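Local coordinates for Thiol:disulfide interchange protein (PDB 6DXN) that probably catalyses thiol-disulfide exchange in the periplasm as a thioredoxin-family oxidoreductase of the DsbA subfamily, at residues Ser154-Val157 with Tyr161-Asn164; Lys10-Ile15 with Leu185-Lys190; Ala79-Ala84 with Lys112-Leu117; Asn44-Ile49 with Leu59-Val64. All blocks are in the same frame, centred on the assembly; numbering follows the deposited sequence.

Contact 1 of 4, residues Ser154-Val157 with Tyr161-Asn164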
loop_
_atom_site.group_PDB
_atom_site.type_symbol
_atom_site.label_atom_id
_atom_site.label_comp_id
_atom_site.label_asym_id
_atom_site.label_seq_id
_atom_site.Cartn_x
_atom_site.Cartn_y
_atom_site.Cartn_z
ATOM N N SER A 154 5.478 -4.319 1.192
ATOM C CA SER A 154 5.394 -5.752 0.967
ATOM C C SER A 154 4.238 -6.055 0.007
ATOM O O SER A 154 3.103 -5.733 0.288
ATOM C CB SER A 154 5.260 -6.462 2.286
ATOM O OG SER A 154 5.532 -7.848 2.168
ATOM N N PHE A 155 4.560 -6.676 -1.135
ATOM C CA PHE A 155 3.541 -7.018 -2.147
ATOM C C PHE A 155 3.168 -8.504 -2.050
ATOM O O PHE A 155 4.049 -9.363 -1.926
ATOM C CB PHE A 155 4.047 -6.697 -3.554
ATOM C CG PHE A 155 4.329 -5.240 -3.817
ATOM C CD1 PHE A 155 5.447 -4.625 -3.270
ATOM C CD2 PHE A 155 3.501 -4.491 -4.634
ATOM C CE1 PHE A 155 5.709 -3.285 -3.510
ATOM C CE2 PHE A 155 3.774 -3.153 -4.884
ATOM C CZ PHE A 155 4.878 -2.555 -4.326
ATOM N N TYR A 156 1.853 -8.773 -2.097
ATOM C CA TYR A 156 1.269 -10.123 -2.077
ATOM C C TYR A 156 0.297 -10.270 -3.255
ATOM O O TYR A 156 -0.585 -9.437 -3.441
ATOM C CB TYR A 156 0.541 -10.402 -0.760
ATOM C CG TYR A 156 1.437 -10.509 0.444
ATOM C CD1 TYR A 156 1.943 -9.374 1.051
ATOM C CD2 TYR A 156 1.771 -11.742 0.987
ATOM C CE1 TYR A 156 2.766 -9.456 2.159
ATOM C CE2 TYR A 156 2.596 -11.840 2.097
ATOM C CZ TYR A 156 3.095 -10.692 2.684
ATOM O OH TYR A 156 3.910 -10.760 3.774
ATOM N N VAL A 157 0.473 -11.347 -4.032
ATOM C CA VAL A 157 -0.366 -11.653 -5.179
ATOM C C VAL A 157 -1.202 -12.903 -4.840
ATOM O O VAL A 157 -0.662 -13.905 -4.337
ATOM C CB VAL A 157 0.483 -11.859 -6.455
ATOM C CG1 VAL A 157 -0.386 -12.056 -7.691
ATOM C CG2 VAL A 157 1.457 -10.713 -6.681
ATOM N N TYR A 161 1.593 -15.488 -3.050
ATOM C CA TYR A 161 2.955 -15.196 -3.502
ATOM C C TYR A 161 3.421 -13.825 -2.985
ATOM O O TYR A 161 2.858 -12.795 -3.354
ATOM C CB TYR A 161 3.013 -15.264 -5.033
ATOM C CG TYR A 161 2.413 -16.521 -5.617
ATOM C CD1 TYR A 161 3.065 -17.738 -5.521
ATOM C CD2 TYR A 161 1.179 -16.497 -6.249
ATOM C CE1 TYR A 161 2.513 -18.897 -6.045
ATOM C CE2 TYR A 161 0.616 -17.643 -6.782
ATOM C CZ TYR A 161 1.282 -18.849 -6.677
ATOM O OH TYR A 161 0.728 -19.980 -7.207
ATOM N N HIS A 162 4.454 -13.848 -2.129
ATOM C CA HIS A 162 5.100 -12.655 -1.571
ATOM C C HIS A 162 6.371 -12.359 -2.380
ATOM O O HIS A 162 7.293 -13.178 -2.438
ATOM C CB HIS A 162 5.381 -12.844 -0.074
ATOM C CG HIS A 162 6.244 -11.779 0.509
ATOM N ND1 HIS A 162 7.579 -11.991 0.802
ATOM C CD2 HIS A 162 5.989 -10.485 0.804
ATOM C CE1 HIS A 162 8.103 -10.880 1.280
ATOM N NE2 HIS A 162 7.147 -9.943 1.293
ATOM N N ILE A 163 6.397 -11.176 -3.003
ATOM C CA ILE A 163 7.485 -10.726 -3.869
ATOM C C ILE A 163 8.753 -10.422 -3.063
ATOM O O ILE A 163 8.679 -9.884 -1.984
ATOM C CB ILE A 163 7.022 -9.496 -4.673
ATOM C CG1 ILE A 163 6.042 -9.904 -5.778
ATOM C CG2 ILE A 163 8.219 -8.719 -5.217
ATOM C CD1 ILE A 163 5.449 -8.756 -6.560
ATOM N N ASN A 164 9.910 -10.795 -3.628
ATOM C CA ASN A 164 11.215 -10.497 -3.041
ATOM C C ASN A 164 11.745 -9.239 -3.740
ATOM O O ASN A 164 12.392 -9.324 -4.804
ATOM C CB ASN A 164 12.197 -11.665 -3.144
ATOM C CG ASN A 164 13.553 -11.344 -2.547
ATOM O OD1 ASN A 164 13.799 -10.218 -2.110
ATOM N ND2 ASN A 164 14.449 -12.318 -2.537
HETATM O O HOH W 1 6.931 -7.482 -1.345
#
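H162 lies across the ring of Y156, its CB 3.7 Å from Y156 CE2. With CG anti to the backbone N (chi1 170°), the imidazole reaches back over strand 154-157. CD2 then stands 3.4 Å above the plane of the Y156 ring, offset toward the rim, with Y156 CZ its nearest ring atom. The two ring planes meet at 42°, an oblique pairing. At the tip, NE2 gives a weak hydrogen bond to S154 OG, 2.8 Å away and near the imidazole plane; the N-H...O angle of 120° shows how bent it is.

The backbones form an antiparallel beta hairpin, the last two strands in sequence of the thioredoxin-type sheet. V157 and Y161 are a hydrogen-bonded pair, with V157 N to Y161 O at 2.9 Å and Y161 N to V157 O at 3.0 Å. Y156 and H162 are the following non-hydrogen-bonded pair. Beyond them, I163 N reaches F155 O at 3.2 Å. V157 and Y161 direct their side chains to the face opposite Y156 and H162, where helix 173-188 packs on V157 and I163. I163 CD1 also touches F155 CB at 3.9 Å.

Contact 2 of 4, residues Lys10-Ile15 with Leu185-Lys190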
loop_
_atom_site.group_PDB
_atom_site.type_symbol
_atom_site.label_atom_id
_atom_site.label_comp_id
_atom_site.label_asym_id
_atom_site.label_seq_id
_atom_site.Cartn_x
_atom_site.Cartn_y
_atom_site.Cartn_z
ATOM N N LYS A 10 13.839 -17.201 -5.451
ATOM C CA LYS A 10 14.666 -16.061 -5.857
ATOM C C LYS A 10 13.842 -14.767 -5.901
ATOM O O LYS A 10 14.187 -13.789 -5.237
ATOM C CB LYS A 10 15.261 -16.315 -7.246
ATOM C CG LYS A 10 16.110 -15.190 -7.835
ATOM C CD LYS A 10 16.438 -15.432 -9.296
ATOM C CE LYS A 10 17.253 -14.336 -9.949
ATOM N NZ LYS A 10 18.628 -14.262 -9.403
ATOM N N ASN A 11 12.752 -14.793 -6.680
ATOM C CA ASN A 11 11.910 -13.632 -6.970
ATOM C C ASN A 11 10.670 -13.556 -6.070
ATOM O O ASN A 11 10.075 -12.486 -5.936
ATOM C CB ASN A 11 11.490 -13.637 -8.444
ATOM C CG ASN A 11 12.661 -13.499 -9.393
ATOM O OD1 ASN A 11 12.910 -14.386 -10.215
ATOM N ND2 ASN A 11 13.416 -12.418 -9.254
ATOM N N PHE A 12 10.283 -14.676 -5.456
ATOM C CA PHE A 12 9.084 -14.677 -4.636
ATOM C C PHE A 12 9.012 -15.967 -3.816
ATOM O O PHE A 12 9.603 -16.984 -4.192
ATOM C CB PHE A 12 7.841 -14.543 -5.522
ATOM C CG PHE A 12 7.705 -15.646 -6.543
ATOM C CD1 PHE A 12 8.272 -15.522 -7.802
ATOM C CD2 PHE A 12 7.046 -16.825 -6.231
ATOM C CE1 PHE A 12 8.172 -16.546 -8.732
ATOM C CE2 PHE A 12 6.951 -17.851 -7.160
ATOM C CZ PHE A 12 7.510 -17.704 -8.408
ATOM N N THR A 13 8.268 -15.905 -2.706
ATOM C CA THR A 13 8.045 -17.045 -1.823
ATOM C C THR A 13 6.547 -17.383 -1.809
ATOM O O THR A 13 5.691 -16.490 -1.860
ATOM C CB THR A 13 8.600 -16.775 -0.419
ATOM O OG1 THR A 13 8.010 -15.569 0.069
ATOM C CG2 THR A 13 10.107 -16.639 -0.397
ATOM N N VAL A 14 6.251 -18.685 -1.759
ATOM C CA VAL A 14 4.885 -19.187 -1.726
ATOM C C VAL A 14 4.423 -19.213 -0.264
ATOM O O VAL A 14 4.759 -20.127 0.481
ATOM C CB VAL A 14 4.793 -20.574 -2.396
ATOM C CG1 VAL A 14 3.409 -21.193 -2.257
ATOM C CG2 VAL A 14 5.202 -20.511 -3.860
ATOM N N ILE A 15 3.664 -18.179 0.124
ATOM C CA ILE A 15 3.114 -18.003 1.471
ATOM C C ILE A 15 1.847 -18.861 1.610
ATOM O O ILE A 15 1.274 -19.300 0.615
ATOM C CB ILE A 15 2.807 -16.512 1.734
ATOM C CG1 ILE A 15 4.031 -15.614 1.522
ATOM C CG2 ILE A 15 2.204 -16.305 3.116
ATOM C CD1 ILE A 15 5.165 -15.862 2.489
ATOM N N LEU A 185 2.674 -9.197 -12.791
ATOM C CA LEU A 185 1.831 -9.786 -13.834
ATOM C C LEU A 185 2.078 -11.296 -13.939
ATOM O O LEU A 185 1.125 -12.063 -14.048
ATOM C CB LEU A 185 2.099 -9.081 -15.166
ATOM C CG LEU A 185 1.460 -7.704 -15.316
ATOM C CD1 LEU A 185 1.755 -7.131 -16.692
ATOM C CD2 LEU A 185 -0.039 -7.775 -15.083
ATOM N N PHE A 186 3.355 -11.687 -13.901
ATOM C CA PHE A 186 3.785 -13.087 -13.966
ATOM C C PHE A 186 3.107 -13.890 -12.851
ATOM O O PHE A 186 2.784 -15.062 -13.027
ATOM C CB PHE A 186 5.310 -13.194 -13.852
ATOM C CG PHE A 186 5.849 -14.600 -13.727
ATOM C CD1 PHE A 186 5.938 -15.220 -12.491
ATOM C CD2 PHE A 186 6.274 -15.303 -14.846
ATOM C CE1 PHE A 186 6.424 -16.513 -12.375
ATOM C CE2 PHE A 186 6.776 -16.590 -14.729
ATOM C CZ PHE A 186 6.848 -17.194 -13.494
ATOM N N LEU A 187 2.863 -13.236 -11.711
ATOM C CA LEU A 187 2.246 -13.921 -10.582
ATOM C C LEU A 187 0.719 -13.962 -10.723
ATOM O O LEU A 187 0.109 -14.946 -10.330
ATOM C CB LEU A 187 2.678 -13.248 -9.277
ATOM C CG LEU A 187 4.134 -13.499 -8.880
ATOM C CD1 LEU A 187 4.491 -12.735 -7.616
ATOM C CD2 LEU A 187 4.402 -14.989 -8.701
ATOM N N LEU A 188 0.118 -12.898 -11.272
ATOM C CA LEU A 188 -1.341 -12.854 -11.446
ATOM C C LEU A 188 -1.784 -13.893 -12.483
ATOM O O LEU A 188 -2.889 -14.429 -12.379
ATOM C CB LEU A 188 -1.767 -11.451 -11.889
ATOM C CG LEU A 188 -1.751 -10.377 -10.803
ATOM C CD1 LEU A 188 -1.896 -8.994 -11.414
ATOM C CD2 LEU A 188 -2.848 -10.629 -9.774
ATOM N N ASN A 189 -0.904 -14.169 -13.457
ATOM C CA ASN A 189 -1.166 -15.092 -14.568
ATOM C C ASN A 189 -0.658 -16.501 -14.242
ATOM O O ASN A 189 -0.330 -17.271 -15.155
ATOM C CB ASN A 189 -0.479 -14.631 -15.859
ATOM C CG ASN A 189 -0.752 -13.186 -16.220
ATOM O OD1 ASN A 189 -1.499 -12.492 -15.531
ATOM N ND2 ASN A 189 -0.135 -12.720 -17.294
ATOM N N LYS A 190 -0.609 -16.843 -12.953
ATOM C CA LYS A 190 -0.113 -18.150 -12.533
ATOM C C LYS A 190 -1.280 -19.093 -12.244
ATOM O O LYS A 190 -2.288 -18.677 -11.676
ATOM C CB LYS A 190 0.794 -17.994 -11.309
ATOM C CG LYS A 190 1.285 -19.301 -10.705
ATOM C CD LYS A 190 2.357 -19.124 -9.671
ATOM C CE LYS A 190 3.658 -18.626 -10.256
ATOM N NZ LYS A 190 4.689 -18.458 -9.209
#
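F12 meets F186 and L187 in the last turn of helix 173-188, and K190 two residues beyond the helix, and no hydrogen bond crosses between 10-15 and 185-190. The clearest interaction is a CH-pi contact. L187 CD2 stands 3.8 Å from the centroid of the F12 ring, only 3° off the ring normal, so the methyl is centred over one face. Its distances to the ring carbons are correspondingly even, all close to 4 Å. F12 CG lies between the backbone N and the carbonyl carbon (chi1 59°), which projects the ring from the edge strand 12-14 toward the helix.

Apolar contact continues at F186, whose CE1 lies 4.0 Å from F12 CE1. The two side chains cross at about a right angle, and F186 also meets Y6 edge-to-face.

The polar partner is K190. Its aliphatic chain bends at chi3 (-68°) and brings NZ to 3.0 Å from F12 CZ and 3.1 Å from F12 CE2, in an oblique approach. The same lysine makes a cation-pi interaction with Y161 on the neighbouring strand.

Strand 12-14 is thus joined to the C-terminal helix of the thioredoxin-like fold through one phenyl ring, and the chemistry implies mainly dispersion over the face of F12, perhaps with some polarisation of the ring by the nearby ammonium.

Contact 3 of 4, residues Ala79-Ala84 with Lys112-Leu117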
loop_
_atom_site.group_PDB
_atom_site.type_symbol
_atom_site.label_atom_id
_atom_site.label_comp_id
_atom_site.label_asym_id
_atom_site.label_seq_id
_atom_site.Cartn_x
_atom_site.Cartn_y
_atom_site.Cartn_z
ATOM N N ALA A 79 -8.124 5.071 5.083
ATOM C CA ALA A 79 -9.474 4.543 4.873
ATOM C C ALA A 79 -10.433 5.681 4.505
ATOM O O ALA A 79 -11.229 5.544 3.571
ATOM C CB ALA A 79 -9.925 3.796 6.102
ATOM N N VAL A 80 -10.350 6.800 5.242
ATOM C CA VAL A 80 -11.176 7.970 4.953
ATOM C C VAL A 80 -10.777 8.518 3.580
ATOM O O VAL A 80 -11.640 8.936 2.798
ATOM C CB VAL A 80 -11.051 9.068 6.034
ATOM C CG1 VAL A 80 -11.630 10.390 5.563
ATOM C CG2 VAL A 80 -11.684 8.661 7.352
ATOM N N ALA A 81 -9.464 8.529 3.317
ATOM C CA ALA A 81 -8.883 9.041 2.065
ATOM C C ALA A 81 -9.501 8.364 0.833
ATOM O O ALA A 81 -9.780 9.034 -0.173
ATOM C CB ALA A 81 -7.387 8.832 2.084
ATOM N N GLN A 82 -9.706 7.046 0.924
ATOM C CA GLN A 82 -10.241 6.224 -0.181
ATOM C C GLN A 82 -11.769 6.348 -0.253
ATOM O O GLN A 82 -12.343 6.290 -1.334
ATOM C CB GLN A 82 -9.816 4.768 0.004
ATOM C CG GLN A 82 -8.311 4.583 -0.043
ATOM C CD GLN A 82 -7.868 3.232 0.454
ATOM O OE1 GLN A 82 -6.967 3.129 1.280
ATOM N NE2 GLN A 82 -8.516 2.184 -0.025
ATOM N N TYR A 83 -12.408 6.507 0.909
ATOM C CA TYR A 83 -13.862 6.676 0.988
ATOM C C TYR A 83 -14.241 8.030 0.378
ATOM O O TYR A 83 -15.241 8.139 -0.338
ATOM C CB TYR A 83 -14.340 6.564 2.439
ATOM C CG TYR A 83 -15.777 6.967 2.654
ATOM C CD1 TYR A 83 -16.815 6.080 2.414
ATOM C CD2 TYR A 83 -16.102 8.236 3.106
ATOM C CE1 TYR A 83 -18.138 6.447 2.605
ATOM C CE2 TYR A 83 -17.420 8.619 3.304
ATOM C CZ TYR A 83 -18.442 7.720 3.054
ATOM O OH TYR A 83 -19.741 8.094 3.250
ATOM N N ALA A 84 -13.440 9.053 0.705
ATOM C CA ALA A 84 -13.611 10.398 0.169
ATOM C C ALA A 84 -13.049 10.444 -1.256
ATOM O O ALA A 84 -13.253 11.417 -1.988
ATOM C CB ALA A 84 -12.919 11.400 1.058
ATOM N N LYS A 112 -5.350 18.159 9.567
ATOM C CA LYS A 112 -4.970 19.420 8.912
ATOM C C LYS A 112 -4.657 19.175 7.430
ATOM O O LYS A 112 -4.917 20.035 6.618
ATOM C CB LYS A 112 -3.813 20.123 9.632
ATOM C CG LYS A 112 -4.163 20.671 11.011
ATOM C CD LYS A 112 -3.176 21.687 11.553
ATOM C CE LYS A 112 -1.744 21.192 11.581
ATOM N NZ LYS A 112 -0.834 22.200 12.170
ATOM N N VAL A 113 -4.125 17.999 7.082
ATOM C CA VAL A 113 -3.825 17.694 5.666
ATOM C C VAL A 113 -5.139 17.707 4.866
ATOM O O VAL A 113 -5.223 18.299 3.776
ATOM C CB VAL A 113 -3.083 16.348 5.512
ATOM C CG1 VAL A 113 -2.850 15.997 4.048
ATOM C CG2 VAL A 113 -1.763 16.329 6.271
ATOM N N PHE A 114 -6.168 17.066 5.429
ATOM C CA PHE A 114 -7.492 16.931 4.801
ATOM C C PHE A 114 -8.177 18.299 4.657
ATOM O O PHE A 114 -8.910 18.533 3.687
ATOM C CB PHE A 114 -8.335 15.936 5.603
ATOM C CG PHE A 114 -7.901 14.495 5.472
ATOM C CD1 PHE A 114 -6.675 14.070 5.960
ATOM C CD2 PHE A 114 -8.736 13.558 4.879
ATOM C CE1 PHE A 114 -6.285 12.745 5.844
ATOM C CE2 PHE A 114 -8.343 12.234 4.764
ATOM C CZ PHE A 114 -7.118 11.831 5.244
ATOM N N ASN A 115 -7.927 19.192 5.618
ATOM C CA ASN A 115 -8.494 20.547 5.619
ATOM C C ASN A 115 -8.013 21.323 4.387
ATOM O O ASN A 115 -8.785 22.065 3.781
ATOM C CB ASN A 115 -8.091 21.340 6.867
ATOM C CG ASN A 115 -8.682 20.833 8.166
ATOM O OD1 ASN A 115 -8.108 21.058 9.226
ATOM N ND2 ASN A 115 -9.834 20.178 8.106
ATOM N N GLN A 116 -6.735 21.132 4.041
ATOM C CA GLN A 116 -6.083 21.799 2.906
ATOM C C GLN A 116 -6.666 21.304 1.575
ATOM O O GLN A 116 -6.476 21.953 0.543
ATOM C CB GLN A 116 -4.579 21.524 2.962
ATOM C CG GLN A 116 -3.951 21.919 4.289
ATOM C CD GLN A 116 -2.606 21.269 4.502
ATOM O OE1 GLN A 116 -1.947 20.833 3.560
ATOM N NE2 GLN A 116 -2.193 21.188 5.756
ATOM N N LEU A 117 -7.361 20.158 1.613
ATOM C CA LEU A 117 -7.975 19.561 0.416
ATOM C C LEU A 117 -9.467 19.921 0.319
ATOM O O LEU A 117 -10.112 19.612 -0.691
ATOM C CB LEU A 117 -7.782 18.040 0.450
ATOM C CG LEU A 117 -6.331 17.553 0.430
ATOM C CD1 LEU A 117 -6.271 16.035 0.375
ATOM C CD2 LEU A 117 -5.566 18.149 -0.744
#
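F114 is the residue of 112-117 that touches 79-84, and its ring reaches V80 and A81. Before it in sequence, V113 turns to another part of the helical region, packing on V90 and L93 of helix 87-99 and on I104.

At F114 the chain faces the other helix. The CA atoms of F114 and A81 are 8.5 Å apart, the nearest such pair, and the phenyl group spans the gap. CG is anti to the carbonyl carbon (chi1 -72°), and the ring extends CE2 and CZ foremost. CE2 lies 3.9 Å from V80 CG1 in an oblique approach. The same carbon is 4.1 Å from A81 N, which lies at the ring edge near its plane. CZ is 4.4 Å from A81 CB, a looser touch. These distances describe van der Waals contact, and no hydrogen bond links the two segments. The surface buried between them is correspondingly modest, 103 Å².

After F114, N115 turns to the next turn of chain, where its ND2 donates a hydrogen bond to I119 O. L117 N bonds back to F114 O at 3.1 Å.

The contact belongs to the helical region inserted into the thioredoxin fold of DsbA proteins. Helix 121-129 borders it through Y124, which meets the F114 ring edge-to-face and also touches V80, while V133 of helix 131-146 packs against V80 and V90 of helix 87-99 against A81.

Contact 4 of 4, residues Asn44-Ile49 with Leu59-Val64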
loop_
_atom_site.group_PDB
_atom_site.type_symbol
_atom_site.label_atom_id
_atom_site.label_comp_id
_atom_site.label_asym_id
_atom_site.label_seq_id
_atom_site.Cartn_x
_atom_site.Cartn_y
_atom_site.Cartn_z
ATOM N N ASN A 44 8.510 4.977 -8.181
ATOM C CA ASN A 44 7.238 4.928 -8.877
ATOM C C ASN A 44 6.936 3.479 -9.284
ATOM O O ASN A 44 6.555 3.187 -10.421
ATOM C CB ASN A 44 7.187 5.948 -10.018
ATOM C CG ASN A 44 7.020 7.355 -9.489
ATOM O OD1 ASN A 44 6.184 7.592 -8.614
ATOM N ND2 ASN A 44 7.794 8.292 -10.012
ATOM N N VAL A 45 7.128 2.577 -8.319
ATOM C CA VAL A 45 6.796 1.184 -8.491
ATOM C C VAL A 45 5.268 1.079 -8.593
ATOM O O VAL A 45 4.746 0.253 -9.334
ATOM C CB VAL A 45 7.304 0.334 -7.310
ATOM C CG1 VAL A 45 6.748 -1.075 -7.341
ATOM C CG2 VAL A 45 8.818 0.320 -7.225
ATOM N N ASP A 46 4.569 1.941 -7.843
ATOM C CA ASP A 46 3.094 1.890 -7.763
ATOM C C ASP A 46 2.440 2.270 -9.099
ATOM O O ASP A 46 1.512 1.603 -9.521
ATOM C CB ASP A 46 2.559 2.776 -6.638
ATOM C CG ASP A 46 2.787 2.239 -5.234
ATOM O OD1 ASP A 46 3.274 1.097 -5.093
ATOM O OD2 ASP A 46 2.452 2.960 -4.296
ATOM N N THR A 47 2.893 3.359 -9.736
ATOM C CA THR A 47 2.305 3.765 -11.044
ATOM C C THR A 47 2.626 2.702 -12.109
ATOM O O THR A 47 1.765 2.330 -12.928
ATOM C CB THR A 47 2.784 5.161 -11.466
ATOM O OG1 THR A 47 2.326 6.095 -10.490
ATOM C CG2 THR A 47 2.273 5.592 -12.825
ATOM N N ALA A 48 3.865 2.205 -12.083
ATOM C CA ALA A 48 4.319 1.192 -13.048
ATOM C C ALA A 48 3.364 -0.012 -13.031
ATOM O O ALA A 48 2.847 -0.449 -14.078
ATOM C CB ALA A 48 5.741 0.792 -12.731
ATOM N N ILE A 49 3.119 -0.539 -11.832
ATOM C CA ILE A 49 2.222 -1.678 -11.636
ATOM C C ILE A 49 0.808 -1.350 -12.153
ATOM O O ILE A 49 0.230 -2.145 -12.913
ATOM C CB ILE A 49 2.219 -2.099 -10.149
ATOM C CG1 ILE A 49 3.585 -2.645 -9.723
ATOM C CG2 ILE A 49 1.111 -3.109 -9.862
ATOM C CD1 ILE A 49 3.731 -2.875 -8.235
ATOM N N LEU A 59 -4.358 -1.997 -7.559
ATOM C CA LEU A 59 -3.353 -2.210 -6.572
ATOM C C LEU A 59 -3.979 -1.733 -5.262
ATOM O O LEU A 59 -4.289 -0.545 -5.133
ATOM C CB LEU A 59 -2.105 -1.389 -6.918
ATOM C CG LEU A 59 -1.047 -1.296 -5.816
ATOM C CD1 LEU A 59 -0.485 -2.669 -5.476
ATOM C CD2 LEU A 59 0.072 -0.345 -6.214
ATOM N N GLU A 60 -4.241 -2.659 -4.339
ATOM C CA GLU A 60 -4.797 -2.256 -3.050
ATOM C C GLU A 60 -3.635 -1.946 -2.103
ATOM O O GLU A 60 -2.667 -2.689 -2.014
ATOM C CB GLU A 60 -5.752 -3.314 -2.498
ATOM C CG GLU A 60 -7.086 -3.340 -3.228
ATOM C CD GLU A 60 -8.160 -4.193 -2.574
ATOM O OE1 GLU A 60 -7.809 -5.046 -1.741
ATOM O OE2 GLU A 60 -9.351 -3.984 -2.886
ATOM N N LYS A 61 -3.729 -0.802 -1.435
ATOM C CA LYS A 61 -2.696 -0.418 -0.504
ATOM C C LYS A 61 -3.289 -0.472 0.900
ATOM O O LYS A 61 -4.266 0.207 1.201
ATOM C CB LYS A 61 -2.101 0.941 -0.884
ATOM C CG LYS A 61 -1.352 0.939 -2.205
ATOM C CD LYS A 61 -0.439 2.110 -2.424
ATOM C CE LYS A 61 0.739 2.118 -1.472
ATOM N NZ LYS A 61 1.688 3.203 -1.805
ATOM N N TYR A 62 -2.693 -1.328 1.729
ATOM C CA TYR A 62 -3.108 -1.535 3.105
ATOM C C TYR A 62 -2.041 -0.949 4.036
ATOM O O TYR A 62 -0.883 -1.348 3.997
ATOM C CB TYR A 62 -3.373 -3.025 3.313
ATOM C CG TYR A 62 -4.691 -3.527 2.775
ATOM C CD1 TYR A 62 -5.412 -2.834 1.811
ATOM C CD2 TYR A 62 -5.152 -4.781 3.131
ATOM C CE1 TYR A 62 -6.614 -3.321 1.313
ATOM C CE2 TYR A 62 -6.341 -5.281 2.637
ATOM C CZ TYR A 62 -7.073 -4.557 1.719
ATOM O OH TYR A 62 -8.246 -5.080 1.240
ATOM N N HIS A 63 -2.460 0.011 4.867
ATOM C CA HIS A 63 -1.559 0.662 5.801
ATOM C C HIS A 63 -1.361 -0.220 7.046
ATOM O O HIS A 63 -2.293 -0.833 7.513
ATOM C CB HIS A 63 -2.059 2.078 6.118
ATOM C CG HIS A 63 -1.016 2.873 6.812
ATOM N ND1 HIS A 63 -1.054 3.121 8.160
ATOM C CD2 HIS A 63 0.153 3.385 6.362
ATOM C CE1 HIS A 63 0.020 3.794 8.506
ATOM N NE2 HIS A 63 0.781 3.954 7.431
ATOM N N VAL A 64 -0.124 -0.256 7.566
ATOM C CA VAL A 64 0.271 -1.064 8.752
ATOM C C VAL A 64 0.111 -0.220 10.030
ATOM O O VAL A 64 0.933 0.659 10.313
ATOM C CB VAL A 64 1.712 -1.587 8.594
ATOM C CG1 VAL A 64 2.216 -2.297 9.846
ATOM C CG2 VAL A 64 1.856 -2.491 7.376
#
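D46 and K61 approach each other from opposite directions, the aspartate from helix 45-52 and the lysine from edge strand 60-63, in a buried salt bridge between a helix and the central sheet of the thioredoxin-like fold. The helix belongs to the connection between strands 25-29 and 60-63, which run parallel, so it forms part of a beta-alpha-beta crossover.

The lysine chain is bent at chi3 (67°), a turn that carries its end toward the carboxylate. K61 NZ comes to 2.6 Å from D46 OD2, which accepts the bond through its syn lone pair, on the side of the other carboxylate oxygen. The methylenes follow alongside: K61 CE is 3.4 Å from the same oxygen.

L59 meets the aspartate differently, the two side chains crossing at about a right angle. Its CG is anti to the backbone N (chi1 168°), and the CD2 branch does the touching. This methyl also lies 4.0 Å from D46 CB, so it borders both the aliphatic and the charged parts of the residue. The carboxylate therefore has an ammonium group at one oxygen and a hydrocarbon neighbour at the other.

The pair has further partners. K61 NZ has a second salt bridge with E91 and a long, weak ion pair with E27, and K61 makes a cation-pi interaction with F29. E27 also approaches D46 OD1 as a like charge. D46 OD1 itself lies 3.7 Å from L59 CD2.

Overall arrangement
Contacts 1, 2 and 4 all reach the five-stranded mixed sheet, whereas contact 3 lies in the helical region. Along the chain contact 4 comes first, then contact 3, then contact 1; contact 2 joins the two chain ends and spans all three. Contacts 1 and 2 have centres about 7 Å apart and lie on strands 161-163 and 12-14, neighbours in the sheet, with H162 O 2.9 Å from T13 N. Contact 4 is centred about 12 Å from contact 1, and F155 CE2 meets I49 CD1 at 3.4 Å. Strand 60-63 of contact 4 leads on to helix 71-83 of contact 3, their centres about 18 Å apart, so the chain passes there from the sheet into the helical region.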